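Local coordinates for copper-containing nitrite reductase (Hyphomicrobium denitrificans 1NES1, PDB 6TFO), which probably reduces nitrite to nitric oxide in denitrification, taking electrons from cytochrome c through its copper centres, at residues C[304-307]-C[313-316]; C[146-151]-C[186-191]; C[88-93]-C[116-121]; C[416-421]-C[426-431]. All blocks are in the same frame, centred on the assembly; numbering follows the deposited sequence.

Contact 1. Residues C[304-307]-C[313-316]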
loop_
_atom_site.group_PDB
_atom_site.type_symbol
_atom_site.label_atom_id
_atom_site.label_comp_id
_atom_site.label_asym_id
_atom_site.label_seq_id
_atom_site.Cartn_x
_atom_site.Cartn_y
_atom_site.Cartn_z
ATOM N N THR C 304 -6.086 12.052 21.240
ATOM C CA THR C 304 -7.177 11.163 20.777
ATOM C C THR C 304 -6.775 10.443 19.493
ATOM O O THR C 304 -6.031 11.040 18.673
ATOM C CB THR C 304 -8.480 11.939 20.580
ATOM O OG1 THR C 304 -8.245 13.006 19.657
ATOM C CG2 THR C 304 -9.022 12.486 21.883
ATOM N N VAL C 305 -7.295 9.220 19.336
ATOM C CA VAL C 305 -7.186 8.378 18.112
ATOM C C VAL C 305 -7.654 9.213 16.915
ATOM O O VAL C 305 -6.895 9.293 15.942
ATOM C CB VAL C 305 -7.991 7.072 18.253
ATOM C CG1 VAL C 305 -8.091 6.314 16.933
ATOM C CG2 VAL C 305 -7.428 6.163 19.343
ATOM N N LYS C 306 -8.839 9.824 17.008
ATOM C CA LYS C 306 -9.483 10.580 15.898
ATOM C C LYS C 306 -9.133 12.059 15.999
ATOM O O LYS C 306 -8.961 12.596 17.093
ATOM C CB LYS C 306 -11.014 10.458 15.909
ATOM C CG LYS C 306 -11.595 9.053 15.809
ATOM C CD LYS C 306 -11.249 8.339 14.524
ATOM C CE LYS C 306 -11.887 6.970 14.429
ATOM N NZ LYS C 306 -11.976 6.530 13.019
ATOM N N PRO C 307 -9.078 12.769 14.848
ATOM C CA PRO C 307 -8.711 14.182 14.832
ATOM C C PRO C 307 -9.666 15.051 15.654
ATOM O O PRO C 307 -10.805 14.642 15.894
ATOM C CB PRO C 307 -8.818 14.585 13.358
ATOM C CG PRO C 307 -8.758 13.281 12.594
ATOM C CD PRO C 307 -9.384 12.255 13.505
ATOM N N GLU C 313 -17.545 9.192 21.156
ATOM C CA GLU C 313 -16.619 8.905 22.268
ATOM C C GLU C 313 -15.196 8.881 21.701
ATOM O O GLU C 313 -14.847 7.902 21.050
ATOM C CB GLU C 313 -16.963 7.589 22.967
ATOM C CG GLU C 313 -16.003 7.276 24.121
ATOM C CD GLU C 313 -16.532 6.521 25.340
ATOM O OE1 GLU C 313 -17.763 6.558 25.603
ATOM O OE2 GLU C 313 -15.691 5.908 26.051
ATOM N N GLN C 314 -14.395 9.918 21.959
ATOM C CA GLN C 314 -12.948 9.906 21.645
ATOM C C GLN C 314 -12.214 9.000 22.651
ATOM O O GLN C 314 -12.658 8.872 23.794
ATOM C CB GLN C 314 -12.430 11.337 21.581
ATOM C CG GLN C 314 -12.896 12.099 20.341
ATOM C CD GLN C 314 -11.877 12.052 19.224
ATOM O OE1 GLN C 314 -11.265 11.016 18.979
ATOM N NE2 GLN C 314 -11.692 13.166 18.521
ATOM N N GLU C 315 -11.132 8.366 22.212
ATOM C CA GLU C 315 -10.299 7.455 23.030
ATOM C C GLU C 315 -8.842 7.897 22.940
ATOM O O GLU C 315 -8.458 8.548 21.957
ATOM C CB GLU C 315 -10.421 6.019 22.519
ATOM C CG GLU C 315 -11.776 5.393 22.792
ATOM C CD GLU C 315 -11.819 3.926 22.398
ATOM O OE1 GLU C 315 -12.015 3.646 21.189
ATOM O OE2 GLU C 315 -11.589 3.068 23.285
ATOM N N MET C 316 -8.055 7.487 23.919
ATOM C CA MET C 316 -6.654 7.939 24.081
ATOM C C MET C 316 -5.772 7.169 23.094
ATOM O O MET C 316 -5.981 5.948 22.924
ATOM C CB MET C 316 -6.204 7.706 25.524
ATOM C CG MET C 316 -4.957 8.440 25.904
ATOM S SD MET C 316 -3.789 7.261 26.543
ATOM C CE MET C 316 -3.083 6.790 24.980
#
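Q314 pushes its side-chain amide into the bend of the backbone at T304-P307, and this end of the contact is tightly packed. Its chain, bent at chi2 (-95°), crosses that of T304 at about a right angle, with CB of Q314 3.6 Å from CG2 of T304. The amide beyond pairs with loop backbone. NE2 of Q314 donates to O of K306 at 3.1 Å, from above the carbonyl plane, and more weakly to O of P307, while OE1 of Q314 receives a weak bond from N of K306 at 3.3 Å. O of K306 has a second donor, OG1 of T304, 2.7 Å away and almost in line with the carbonyl. Outside the two segments, NE2 of Q314 also bonds to Y328. Replacing Q314 with an alanine would take the amide away and is likely to leave O of K306 short of a donor and a gap beside the T304 methyl.

Farther along, N of V305 donates to O of E315 at 2.9 Å and 161°, part of a single beta bridge pairing T304 with M316. Apart from this bond the side chains meet loosely: CG2 of V305 stays 3.7 Å from O of E315. K306 is exposed, its amine leading away from the other segment, and the carboxylate of E315 turns to the backbone N atoms of S95 and G96 of the second subunit. An isolated beta bridge backed by a buried glutamine thus pinches the loop between strand 293-302 and helix 318-323, where the second subunit brings up its plastocyanin-like cupredoxin domain.

Contact 2. Residues C[146-151]-C[186-191]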
loop_
_atom_site.group_PDB
_atom_site.type_symbol
_atom_site.label_atom_id
_atom_site.label_comp_id
_atom_site.label_asym_id
_atom_site.label_seq_id
_atom_site.Cartn_x
_atom_site.Cartn_y
_atom_site.Cartn_z
ATOM N N ALA C 146 -21.056 14.372 31.796
ATOM C CA ALA C 146 -20.875 15.364 32.883
ATOM C C ALA C 146 -20.093 16.562 32.339
ATOM O O ALA C 146 -19.177 16.342 31.496
ATOM C CB ALA C 146 -20.161 14.737 34.053
ATOM N N ASP C 147 -20.462 17.777 32.760
ATOM C CA ASP C 147 -19.631 18.999 32.578
ATOM C C ASP C 147 -18.432 18.876 33.522
ATOM O O ASP C 147 -18.665 18.919 34.739
ATOM C CB ASP C 147 -20.447 20.270 32.828
ATOM C CG ASP C 147 -19.596 21.507 33.054
ATOM O OD1 ASP C 147 -18.468 21.549 32.540
ATOM O OD2 ASP C 147 -20.061 22.411 33.747
ATOM N N ILE C 148 -17.213 18.710 32.985
ATOM C CA ILE C 148 -15.958 18.524 33.782
ATOM C C ILE C 148 -15.125 19.823 33.809
ATOM O O ILE C 148 -14.008 19.822 34.384
ATOM C CB ILE C 148 -15.152 17.309 33.269
ATOM C CG1 ILE C 148 -14.906 17.319 31.756
ATOM C CG2 ILE C 148 -15.827 16.023 33.716
ATOM C CD1 ILE C 148 -13.959 18.381 31.271
ATOM N N THR C 149 -15.634 20.905 33.227
ATOM C CA THR C 149 -14.948 22.217 33.183
ATOM C C THR C 149 -15.061 22.899 34.554
ATOM O O THR C 149 -16.198 23.183 34.994
ATOM C CB THR C 149 -15.518 23.087 32.061
ATOM O OG1 THR C 149 -15.150 22.454 30.832
ATOM C CG2 THR C 149 -15.026 24.519 32.105
ATOM N N ARG C 150 -13.916 23.152 35.189
ATOM C CA ARG C 150 -13.767 24.070 36.346
ATOM C C ARG C 150 -14.146 25.500 35.947
ATOM O O ARG C 150 -13.516 26.061 35.032
ATOM C CB ARG C 150 -12.320 24.057 36.825
ATOM C CG ARG C 150 -12.052 24.964 38.022
ATOM C CD ARG C 150 -12.681 24.439 39.288
ATOM N NE ARG C 150 -12.127 23.146 39.658
ATOM C CZ ARG C 150 -12.638 22.354 40.585
ATOM N NH1 ARG C 150 -13.725 22.720 41.237
ATOM N NH2 ARG C 150 -12.077 21.189 40.847
ATOM N N ASP C 151 -15.126 26.100 36.613
ATOM C CA ASP C 151 -15.411 27.540 36.401
ATOM C C ASP C 151 -14.140 28.296 36.783
ATOM O O ASP C 151 -13.505 27.961 37.781
ATOM C CB ASP C 151 -16.646 28.001 37.172
ATOM C CG ASP C 151 -17.106 29.355 36.675
ATOM O OD1 ASP C 151 -16.513 30.375 37.100
ATOM O OD2 ASP C 151 -17.986 29.372 35.789
ATOM N N TYR C 186 -15.150 11.903 26.201
ATOM C CA TYR C 186 -13.800 11.399 26.555
ATOM C C TYR C 186 -13.885 10.947 28.007
ATOM O O TYR C 186 -14.728 11.453 28.737
ATOM C CB TYR C 186 -12.732 12.471 26.306
ATOM C CG TYR C 186 -11.306 12.022 26.505
ATOM C CD1 TYR C 186 -10.620 11.333 25.519
ATOM C CD2 TYR C 186 -10.623 12.292 27.679
ATOM C CE1 TYR C 186 -9.311 10.900 25.704
ATOM C CE2 TYR C 186 -9.310 11.874 27.882
ATOM C CZ TYR C 186 -8.639 11.178 26.887
ATOM O OH TYR C 186 -7.340 10.782 27.086
ATOM N N THR C 187 -13.068 9.986 28.400
ATOM C CA THR C 187 -13.012 9.482 29.788
ATOM C C THR C 187 -11.912 10.276 30.483
ATOM O O THR C 187 -10.719 10.040 30.195
ATOM C CB THR C 187 -12.832 7.962 29.855
ATOM O OG1 THR C 187 -14.021 7.381 29.316
ATOM C CG2 THR C 187 -12.600 7.451 31.259
ATOM N N TYR C 188 -12.333 11.231 31.312
ATOM C CA TYR C 188 -11.453 12.059 32.155
ATOM C C TYR C 188 -11.147 11.302 33.444
ATOM O O TYR C 188 -12.019 10.529 33.949
ATOM C CB TYR C 188 -12.117 13.400 32.445
ATOM C CG TYR C 188 -12.247 14.315 31.251
ATOM C CD1 TYR C 188 -13.337 14.236 30.407
ATOM C CD2 TYR C 188 -11.281 15.272 30.972
ATOM C CE1 TYR C 188 -13.483 15.103 29.336
ATOM C CE2 TYR C 188 -11.409 16.142 29.904
ATOM C CZ TYR C 188 -12.511 16.053 29.082
ATOM O OH TYR C 188 -12.621 16.874 28.000
ATOM N N TRP C 189 -9.916 11.488 33.921
ATOM C CA TRP C 189 -9.487 11.241 35.317
ATOM C C TRP C 189 -9.268 12.599 35.997
ATOM O O TRP C 189 -8.570 13.445 35.415
ATOM C CB TRP C 189 -8.226 10.367 35.362
ATOM C CG TRP C 189 -8.338 9.076 34.620
ATOM C CD1 TRP C 189 -9.483 8.473 34.201
ATOM C CD2 TRP C 189 -7.259 8.195 34.262
ATOM N NE1 TRP C 189 -9.185 7.296 33.575
ATOM C CE2 TRP C 189 -7.830 7.098 33.587
ATOM C CE3 TRP C 189 -5.874 8.228 34.421
ATOM C CZ2 TRP C 189 -7.064 6.048 33.087
ATOM C CZ3 TRP C 189 -5.117 7.184 33.934
ATOM C CH2 TRP C 189 -5.707 6.107 33.277
ATOM N N THR C 190 -9.844 12.804 37.182
ATOM C CA THR C 190 -9.922 14.140 37.826
ATOM C C THR C 190 -9.692 14.061 39.334
ATOM O O THR C 190 -9.857 12.981 39.938
ATOM C CB THR C 190 -11.291 14.782 37.592
ATOM O OG1 THR C 190 -12.251 14.033 38.335
ATOM C CG2 THR C 190 -11.660 14.830 36.126
ATOM N N PHE C 191 -9.349 15.217 39.906
ATOM C CA PHE C 191 -9.563 15.542 41.334
ATOM C C PHE C 191 -10.949 16.203 41.416
ATOM O O PHE C 191 -11.148 17.264 40.793
ATOM C CB PHE C 191 -8.396 16.395 41.827
ATOM C CG PHE C 191 -7.032 15.746 41.760
ATOM C CD1 PHE C 191 -6.651 14.794 42.680
ATOM C CD2 PHE C 191 -6.101 16.154 40.829
ATOM C CE1 PHE C 191 -5.375 14.251 42.656
ATOM C CE2 PHE C 191 -4.825 15.620 40.795
ATOM C CZ PHE C 191 -4.454 14.674 41.719
#
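I148 lies across one face of the Y188 ring, and this is the heart of the contact. CG1 of I148 stands 3.7 Å from the centroid of the Y188 ring and 15° off its normal, a CH-pi contact, while CD1 of I148 reaches the phenolic end, 3.5 Å from CZ of Y188. The two side chains cross at about a right angle. What brings the ethyl branch over the ring is the first torsion of I148 (chi1 51°), which sets CG1 between the backbone N and the carbonyl carbon. The opposite face of the same ring is backed by Y186, whose CD2 sits 4.2 Å above the ring plane of Y188, over the centre.

One step out, NH2 of R150 approaches O of F191 edge-on, but at 4.0 Å it makes no bond there; the guanidinium is held by O of P196 and by a salt bridge to D154. The turn that carries I148 is fixed from within: OD1 of D147 accepts from N of T149 at 3.0 Å, an Asx turn. Farther out, H342 bonds OD2 of D147. The hydroxyl of Y188 bonds to O of G333, and OG1 of T149 bonds to its neighbours N332 and S334, so loop and tyrosine are held by the same 332-334 stretch.

Segment 146-151 belongs to the long connection between strand 128-134 and strand 166-181. Its partner, strand 184-191, runs antiparallel to strand 166-181; Y188 leans on I302 of strand 293-302, W189 touches helix 268-274, and the F191 side chain ends about 6 Å from a bound copper.

Contact 3. Residues C[88-93]-C[116-121]. With CU (copper (II) ion), chain L.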
loop_
_atom_site.group_PDB
_atom_site.type_symbol
_atom_site.label_atom_id
_atom_site.label_comp_id
_atom_site.label_asym_id
_atom_site.label_seq_id
_atom_site.Cartn_x
_atom_site.Cartn_y
_atom_site.Cartn_z
ATOM N N ALA C 88 -18.236 38.275 -2.078
ATOM C CA ALA C 88 -16.930 38.543 -2.712
ATOM C C ALA C 88 -15.816 37.803 -1.961
ATOM O O ALA C 88 -14.731 38.351 -1.828
ATOM C CB ALA C 88 -16.696 40.025 -2.719
ATOM N N ALA C 89 -16.089 36.588 -1.497
ATOM C CA ALA C 89 -15.168 35.726 -0.719
ATOM C C ALA C 89 -14.617 34.633 -1.636
ATOM O O ALA C 89 -15.422 34.009 -2.344
ATOM C CB ALA C 89 -15.918 35.117 0.444
ATOM N N ARG C 90 -13.306 34.404 -1.628
ATOM C CA ARG C 90 -12.719 33.272 -2.384
ATOM C C ARG C 90 -11.419 32.813 -1.722
ATOM O O ARG C 90 -10.757 33.616 -1.051
ATOM C CB ARG C 90 -12.493 33.646 -3.850
ATOM C CG ARG C 90 -11.381 34.657 -4.077
ATOM C CD ARG C 90 -11.480 35.259 -5.473
ATOM N NE ARG C 90 -11.375 34.225 -6.489
ATOM C CZ ARG C 90 -12.068 34.199 -7.624
ATOM N NH1 ARG C 90 -12.928 35.156 -7.921
ATOM N NH2 ARG C 90 -11.921 33.198 -8.468
ATOM N N SER C 91 -11.091 31.537 -1.910
ATOM C CA SER C 91 -9.748 30.975 -1.643
ATOM C C SER C 91 -8.797 31.474 -2.725
ATOM O O SER C 91 -9.281 32.029 -3.743
ATOM C CB SER C 91 -9.771 29.480 -1.642
ATOM O OG SER C 91 -9.686 28.994 -2.982
ATOM N N ALA C 92 -7.500 31.237 -2.518
ATOM C CA ALA C 92 -6.484 31.249 -3.588
ATOM C C ALA C 92 -6.672 29.987 -4.438
ATOM O O ALA C 92 -7.352 29.047 -3.972
ATOM C CB ALA C 92 -5.102 31.316 -2.984
ATOM N N ILE C 93 -6.066 29.947 -5.620
ATOM C CA ILE C 93 -5.947 28.710 -6.440
ATOM C C ILE C 93 -4.930 27.767 -5.781
ATOM O O ILE C 93 -3.772 28.153 -5.633
ATOM C CB ILE C 93 -5.560 29.065 -7.886
ATOM C CG1 ILE C 93 -6.709 29.771 -8.612
ATOM C CG2 ILE C 93 -5.113 27.819 -8.630
ATOM C CD1 ILE C 93 -6.612 31.275 -8.659
ATOM N N TYR C 116 -18.365 27.444 -5.276
ATOM C CA TYR C 116 -18.007 26.748 -6.530
ATOM C C TYR C 116 -16.544 27.007 -6.887
ATOM O O TYR C 116 -15.935 27.959 -6.384
ATOM C CB TYR C 116 -18.945 27.213 -7.642
ATOM C CG TYR C 116 -18.719 28.635 -8.061
ATOM C CD1 TYR C 116 -17.795 28.939 -9.044
ATOM C CD2 TYR C 116 -19.403 29.678 -7.454
ATOM C CE1 TYR C 116 -17.560 30.249 -9.428
ATOM C CE2 TYR C 116 -19.186 30.994 -7.836
ATOM C CZ TYR C 116 -18.251 31.283 -8.817
ATOM O OH TYR C 116 -18.020 32.571 -9.198
ATOM N N CYS C 117 -15.993 26.161 -7.749
ATOM C CA CYS C 117 -14.633 26.303 -8.309
ATOM C C CYS C 117 -14.748 27.105 -9.603
ATOM O O CYS C 117 -15.619 26.801 -10.412
ATOM C CB CYS C 117 -13.994 24.944 -8.560
ATOM S SG CYS C 117 -12.344 25.081 -9.285
ATOM N N SER C 118 -13.909 28.112 -9.787
ATOM C CA SER C 118 -13.963 29.024 -10.959
ATOM C C SER C 118 -13.029 28.524 -12.061
ATOM O O SER C 118 -13.035 29.148 -13.112
ATOM C CB SER C 118 -13.593 30.430 -10.569
ATOM O OG SER C 118 -12.219 30.501 -10.223
ATOM N N LEU C 119 -12.226 27.484 -11.825
ATOM C CA LEU C 119 -11.304 26.955 -12.875
ATOM C C LEU C 119 -12.115 26.453 -14.086
ATOM O O LEU C 119 -13.241 25.981 -13.963
ATOM C CB LEU C 119 -10.406 25.865 -12.284
ATOM C CG LEU C 119 -9.087 26.330 -11.644
ATOM C CD1 LEU C 119 -8.237 27.167 -12.603
ATOM C CD2 LEU C 119 -9.348 27.104 -10.362
ATOM N N PRO C 120 -11.593 26.585 -15.320
ATOM C CA PRO C 120 -12.362 26.255 -16.521
ATOM C C PRO C 120 -13.032 24.879 -16.444
ATOM O O PRO C 120 -12.344 23.881 -16.272
ATOM C CB PRO C 120 -11.312 26.295 -17.653
ATOM C CG PRO C 120 -10.250 27.263 -17.142
ATOM C CD PRO C 120 -10.224 27.047 -15.638
ATOM N N GLY C 121 -14.360 24.877 -16.510
ATOM C CA GLY C 121 -15.163 23.647 -16.579
ATOM C C GLY C 121 -15.425 22.986 -15.232
ATOM O O GLY C 121 -16.276 22.089 -15.209
HETATM CU CU CU L . -11.690 23.007 -9.284
#
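Segment 116-121 meets segment 88-93 at two light points, S118 against R90 and L119 against I93, while its own chain carries a copper ligand. Y116 opens the segment with its ring in a cation-pi contact with R123. C117 comes next: its CB directed away from segment 88-93 and SG anti to its backbone N (chi1 179°), it binds the copper through SG at 2.2 Å. H80 and H122 bind the same ion through ND1, and M127 completes the type 1 site. S118 points the other way, toward R90. OG of S118 lies 3.2 Å from NH2 of R90, near the guanidinium plane, yet the angle is too poor for a hydrogen bond; both instead bond to OD2 of D81, R90 by a salt bridge and S118 by a hydrogen bond. L119 does two things: its N donates to SG of C117 at 3.5 Å (155°), and its CD2 touches CG1 of I93 at 4.1 Å. P120 packs on Q124 of the fourth subunit. The loop leaves strand 111-116 and leads to strand 128-134, while strand 89-90 forms the edge of the same sheet, with strand 83-84 between it and strand 111-116.

Contact 4. Residues C[416-421]-C[426-431]. With CU (copper (II) ion), chain E.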
loop_
_atom_site.group_PDB
_atom_site.type_symbol
_atom_site.label_atom_id
_atom_site.label_comp_id
_atom_site.label_asym_id
_atom_site.label_seq_id
_atom_site.Cartn_x
_atom_site.Cartn_y
_atom_site.Cartn_z
ATOM N N LEU C 416 -8.073 35.048 25.990
ATOM C CA LEU C 416 -6.953 34.213 26.493
ATOM C C LEU C 416 -6.523 33.231 25.396
ATOM O O LEU C 416 -7.394 32.512 24.881
ATOM C CB LEU C 416 -7.424 33.430 27.724
ATOM C CG LEU C 416 -7.587 34.201 29.035
ATOM C CD1 LEU C 416 -8.756 35.182 28.963
ATOM C CD2 LEU C 416 -7.794 33.221 30.183
ATOM N N VAL C 417 -5.228 33.181 25.074
ATOM C CA VAL C 417 -4.653 32.270 24.040
ATOM C C VAL C 417 -3.298 31.745 24.511
ATOM O O VAL C 417 -2.628 32.422 25.330
ATOM C CB VAL C 417 -4.495 32.962 22.671
ATOM C CG1 VAL C 417 -5.819 33.528 22.170
ATOM C CG2 VAL C 417 -3.413 34.038 22.682
ATOM N N ASP C 418 -2.907 30.586 23.982
ATOM C CA ASP C 418 -1.485 30.186 23.819
ATOM C C ASP C 418 -1.073 30.774 22.470
ATOM O O ASP C 418 -1.778 30.523 21.512
ATOM C CB ASP C 418 -1.368 28.674 23.930
ATOM C CG ASP C 418 0.032 28.122 23.837
ATOM O OD1 ASP C 418 0.923 28.854 23.316
ATOM O OD2 ASP C 418 0.217 26.954 24.288
ATOM N N HIS C 419 -0.061 31.630 22.412
ATOM C CA HIS C 419 0.243 32.433 21.195
ATOM C C HIS C 419 0.977 31.559 20.168
ATOM O O HIS C 419 1.426 32.115 19.140
ATOM C CB HIS C 419 1.017 33.723 21.544
ATOM C CG HIS C 419 0.650 34.876 20.673
ATOM N ND1 HIS C 419 1.036 34.955 19.356
ATOM C CD2 HIS C 419 -0.092 35.979 20.919
ATOM C CE1 HIS C 419 0.552 36.063 18.833
ATOM N NE2 HIS C 419 -0.147 36.712 19.765
ATOM N N ALA C 420 1.153 30.264 20.450
ATOM C CA ALA C 420 1.379 29.241 19.401
ATOM C C ALA C 420 0.006 28.977 18.769
ATOM O O ALA C 420 -0.690 28.051 19.206
ATOM C CB ALA C 420 2.017 27.989 19.966
ATOM N N LEU C 421 -0.385 29.822 17.820
ATOM C CA LEU C 421 -1.815 30.127 17.559
ATOM C C LEU C 421 -2.485 29.046 16.704
ATOM O O LEU C 421 -3.742 29.098 16.601
ATOM C CB LEU C 421 -1.934 31.506 16.909
ATOM C CG LEU C 421 -1.830 32.686 17.874
ATOM C CD1 LEU C 421 -1.857 33.987 17.090
ATOM C CD2 LEU C 421 -2.952 32.653 18.907
ATOM N N HIS C 426 -7.322 23.766 17.674
ATOM C CA HIS C 426 -7.416 22.526 18.501
ATOM C C HIS C 426 -8.200 22.765 19.807
ATOM O O HIS C 426 -8.082 21.910 20.702
ATOM C CB HIS C 426 -6.023 21.949 18.797
ATOM C CG HIS C 426 -5.291 21.441 17.595
ATOM N ND1 HIS C 426 -5.340 20.114 17.201
ATOM C CD2 HIS C 426 -4.484 22.062 16.705
ATOM C CE1 HIS C 426 -4.579 19.941 16.140
ATOM N NE2 HIS C 426 -4.062 21.130 15.797
ATOM N N GLY C 427 -8.953 23.871 19.917
ATOM C CA GLY C 427 -9.888 24.156 21.028
ATOM C C GLY C 427 -9.365 25.150 22.078
ATOM O O GLY C 427 -10.118 25.419 23.042
ATOM N N LEU C 428 -8.166 25.722 21.908
ATOM C CA LEU C 428 -7.491 26.540 22.950
ATOM C C LEU C 428 -7.778 28.024 22.751
ATOM O O LEU C 428 -7.004 28.717 22.054
ATOM C CB LEU C 428 -5.981 26.311 22.912
ATOM C CG LEU C 428 -5.224 26.799 24.148
ATOM C CD1 LEU C 428 -5.781 26.172 25.419
ATOM C CD2 LEU C 428 -3.747 26.486 24.017
ATOM N N VAL C 429 -8.836 28.498 23.392
ATOM C CA VAL C 429 -9.246 29.931 23.380
ATOM C C VAL C 429 -10.232 30.138 24.541
ATOM O O VAL C 429 -10.990 29.196 24.855
ATOM C CB VAL C 429 -9.827 30.312 22.009
ATOM C CG1 VAL C 429 -11.129 29.580 21.750
ATOM C CG2 VAL C 429 -10.036 31.802 21.852
ATOM N N GLY C 430 -10.143 31.288 25.216
ATOM C CA GLY C 430 -11.038 31.683 26.321
ATOM C C GLY C 430 -11.437 33.141 26.185
ATOM O O GLY C 430 -10.686 33.934 25.547
ATOM N N PHE C 431 -12.579 33.489 26.769
ATOM C CA PHE C 431 -13.115 34.872 26.786
ATOM C C PHE C 431 -13.132 35.433 28.216
ATOM O O PHE C 431 -13.545 34.740 29.187
ATOM C CB PHE C 431 -14.491 34.885 26.141
ATOM C CG PHE C 431 -14.495 34.544 24.679
ATOM C CD1 PHE C 431 -13.391 34.819 23.883
ATOM C CD2 PHE C 431 -15.619 33.982 24.089
ATOM C CE1 PHE C 431 -13.403 34.523 22.529
ATOM C CE2 PHE C 431 -15.634 33.695 22.735
ATOM C CZ PHE C 431 -14.531 33.965 21.955
HETATM CU CU CU E . -1.440 38.361 19.465
HETATM O O HOH W 1 -4.542 29.222 21.873
#
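OD1 of D418, a residue whose CB lies 3.2 Å from CD2 of L428, is gripped by two backbone N-H groups, those of A420 and S366. The bond from N of A420 to OD1 of D418 spans 3.2 Å, arrives from above the carboxylate plane and closes an Asx turn. OD2 forms a salt bridge with R423 and takes a further bond from Q299. An alanine in place of D418 would remove the carboxylate and is likely to leave R423 without its charged mate and the turn at A420 less firmly held. The backbone N of D418 donates to a water, 3.0 Å away, which passes the link on to O of L428. Beyond it the strands pair directly: N of L416 to O of G430 at 2.9 Å and N of G430 to O of L416 at 3.0 Å, an antiparallel hydrogen-bonded pair. Just past D418, NE2 of H419 binds copper at 2.1 Å. The hairpin of strands 412-418 and 430-434 thus carries one histidine to the metal, and H227 and H262 of the third subunit bring two more: the three-histidine type 2 site at a subunit interface that marks trimeric copper nitrite reductases.

In the fold
From the N terminus, contact 3 comes first, closing a loop of 22 residues and joining the edge strand 89-90 to the copper loop of the plastocyanin-like domain. The chain then leaves that domain, and contact 2 sets the linker against strand 184-191, closing a loop of 34 residues. Contact 1 follows with a short loop after strand 293-302, and contact 4 closes the beta hairpin of strands 412-418 and 430-434. The four lie in series; none nests in or crosses another. Contacts 1 and 2 touch, M316 against Y186, tying the loop after strand 293-302 to strand 184-191. Contact 3 stands apart, its centre about 43 Å from that of contact 2, but, like contact 4, it meets the third subunit.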